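Long-range contact in Sec-alkyl sulfatase (Pseudomonas sp., PDB 2YHE), which hydrolyses secondary alkyl sulfates enantioselectively with strict inversion of configuration, giving (S)-alcohols from the (R)-esters with the help of zinc: residues V575-K580 with T606-K611. Residues are numbered along the deposited sequence; the frame is centred on the assembly and turned at random.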
loop_
_atom_site.group_PDB
_atom_site.type_symbol
_atom_site.label_atom_id
_atom_site.label_comp_id
_atom_site.label_asym_id
_atom_site.label_seq_id
_atom_site.Cartn_x
_atom_site.Cartn_y
_atom_site.Cartn_z
ATOM N N VAL A 575 -19.811 -13.678 26.116
ATOM C CA VAL A 575 -19.608 -15.124 26.214
ATOM C C VAL A 575 -20.543 -15.840 25.267
ATOM O O VAL A 575 -21.761 -15.713 25.390
ATOM C CB VAL A 575 -19.530 -15.686 27.670
ATOM C CG1 VAL A 575 -20.443 -14.938 28.633
ATOM C CG2 VAL A 575 -19.720 -17.190 27.726
ATOM N N PHE A 576 -19.951 -16.502 24.256
ATOM C CA PHE A 576 -20.647 -17.238 23.216
ATOM C C PHE A 576 -20.732 -18.710 23.607
ATOM O O PHE A 576 -19.748 -19.461 23.566
ATOM C CB PHE A 576 -19.998 -17.016 21.848
ATOM C CG PHE A 576 -20.018 -15.566 21.436
ATOM C CD1 PHE A 576 -19.007 -14.692 21.842
ATOM C CD2 PHE A 576 -21.053 -15.064 20.669
ATOM C CE1 PHE A 576 -19.039 -13.341 21.495
ATOM C CE2 PHE A 576 -21.075 -13.716 20.307
ATOM C CZ PHE A 576 -20.071 -12.861 20.731
ATOM N N GLU A 577 -21.936 -19.091 24.052
ATOM C CA GLU A 577 -22.287 -20.424 24.559
ATOM C C GLU A 577 -22.153 -21.510 23.496
ATOM O O GLU A 577 -21.726 -22.626 23.808
ATOM C CB GLU A 577 -23.689 -20.376 25.213
ATOM C CG GLU A 577 -23.780 -19.282 26.281
ATOM C CD GLU A 577 -25.128 -19.009 26.917
ATOM O OE1 GLU A 577 -26.020 -18.470 26.220
ATOM O OE2 GLU A 577 -25.249 -19.216 28.148
ATOM N N ASP A 578 -22.445 -21.136 22.228
ATOM C CA ASP A 578 -22.348 -21.982 21.043
ATOM C C ASP A 578 -20.874 -22.292 20.685
ATOM O O ASP A 578 -20.489 -23.462 20.574
ATOM C CB ASP A 578 -23.105 -21.337 19.838
ATOM C CG ASP A 578 -22.831 -19.855 19.506
ATOM O OD1 ASP A 578 -22.242 -19.152 20.356
ATOM O OD2 ASP A 578 -23.266 -19.390 18.403
ATOM N N LEU A 579 -20.053 -21.238 20.531
ATOM C CA LEU A 579 -18.660 -21.345 20.106
ATOM C C LEU A 579 -17.669 -21.585 21.234
ATOM O O LEU A 579 -16.507 -21.916 20.964
ATOM C CB LEU A 579 -18.283 -20.090 19.299
ATOM C CG LEU A 579 -19.223 -19.775 18.121
ATOM C CD1 LEU A 579 -19.406 -18.301 17.931
ATOM C CD2 LEU A 579 -18.774 -20.436 16.850
ATOM N N LYS A 580 -18.124 -21.441 22.493
ATOM C CA LYS A 580 -17.285 -21.561 23.697
ATOM C C LYS A 580 -16.109 -20.551 23.586
ATOM O O LYS A 580 -14.934 -20.907 23.722
ATOM C CB LYS A 580 -16.827 -23.013 23.958
ATOM C CG LYS A 580 -17.957 -23.911 24.486
ATOM C CD LYS A 580 -17.445 -25.262 25.005
ATOM C CE LYS A 580 -17.493 -26.382 23.979
ATOM N NZ LYS A 580 -16.316 -26.375 23.069
ATOM N N THR A 606 -21.712 -8.203 31.324
ATOM C CA THR A 606 -21.349 -9.476 30.714
ATOM C C THR A 606 -22.564 -9.993 29.935
ATOM O O THR A 606 -23.637 -10.145 30.513
ATOM C CB THR A 606 -20.773 -10.455 31.741
ATOM O OG1 THR A 606 -19.669 -9.823 32.407
ATOM C CG2 THR A 606 -20.309 -11.766 31.097
ATOM N N VAL A 607 -22.403 -10.206 28.614
ATOM C CA VAL A 607 -23.466 -10.648 27.701
ATOM C C VAL A 607 -23.281 -12.115 27.311
ATOM O O VAL A 607 -22.258 -12.485 26.733
ATOM C CB VAL A 607 -23.594 -9.738 26.449
ATOM C CG1 VAL A 607 -24.917 -9.975 25.738
ATOM C CG2 VAL A 607 -23.422 -8.255 26.801
ATOM N N LYS A 608 -24.286 -12.942 27.628
ATOM C CA LYS A 608 -24.301 -14.374 27.314
ATOM C C LYS A 608 -25.344 -14.614 26.220
ATOM O O LYS A 608 -26.528 -14.340 26.422
ATOM C CB LYS A 608 -24.592 -15.229 28.564
ATOM C CG LYS A 608 -23.783 -14.879 29.808
ATOM C CD LYS A 608 -23.720 -16.058 30.767
ATOM C CE LYS A 608 -22.585 -15.950 31.755
ATOM N NZ LYS A 608 -22.032 -17.289 32.100
ATOM N N LEU A 609 -24.893 -15.076 25.049
ATOM C CA LEU A 609 -25.722 -15.330 23.869
ATOM C C LEU A 609 -25.014 -16.256 22.897
ATOM O O LEU A 609 -23.959 -16.810 23.215
ATOM C CB LEU A 609 -26.096 -14.009 23.135
ATOM C CG LEU A 609 -25.054 -12.849 23.058
ATOM C CD1 LEU A 609 -23.815 -13.211 22.291
ATOM C CD2 LEU A 609 -25.641 -11.647 22.389
ATOM N N THR A 610 -25.588 -16.386 21.691
ATOM C CA THR A 610 -25.046 -17.146 20.567
ATOM C C THR A 610 -24.779 -16.181 19.415
ATOM O O THR A 610 -25.349 -15.075 19.379
ATOM C CB THR A 610 -26.002 -18.264 20.124
ATOM O OG1 THR A 610 -27.287 -17.711 19.810
ATOM C CG2 THR A 610 -26.091 -19.411 21.146
ATOM N N LYS A 611 -23.901 -16.607 18.479
ATOM C CA LYS A 611 -23.537 -15.865 17.264
ATOM C C LYS A 611 -24.827 -15.488 16.486
ATOM O O LYS A 611 -25.029 -14.281 16.259
ATOM C CB LYS A 611 -22.579 -16.708 16.386
ATOM C CG LYS A 611 -21.738 -15.915 15.393
ATOM C CD LYS A 611 -21.454 -16.729 14.127
ATOM C CE LYS A 611 -20.054 -17.285 14.069
ATOM N NZ LYS A 611 -19.742 -17.785 12.710
#
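V575 and F576 pair with K608 and L609 where two parallel strands, 570-576 and 605-609, run out together in the mixed five-stranded sheet of the C-terminal domain, whose family belongs to the SCP2 clan, consistent with an SCP2-like fold, far from the zinc site. The chain between them passes through strands 581-588 and 591-596, and strand 605-609 returns to the other side of 570-576. The ladder is regular: V575 N donates to V607 O at 2.8 Å, nearly straight at 173°, and V575 O takes the N-H of L609. L609 O then receives E577 N at 3.2 Å, the last rung before 577-579 curl into a turn and 611-618 starts as a helix.

On one face V575 and K608 point the same way, and V575 CG1 lies against K608 CG, 3.5 Å off, with the rest of the lysine chain running alongside the methyl. E577 reaches across the same lysine near its CB, while the carboxylate and K608 NZ stay apart. On the other face the contact is apolar: L609 CD1 sits 3.4 Å from F576 CE2, approaching the ring obliquely, and L614 of helix 611-618 and F553 of helix 549-559 pack on the phenylalanine as well. T610, at the N-cap position of helix 611-618, bonds through OG1 to T613 OG1. With CG placed between its backbone N and carbonyl carbon (chi1 49°), D578 turns its carboxylate to the first turn of that helix, where OD2 accepts K611 N at 2.9 Å on its syn side, 24° out of the carboxylate plane.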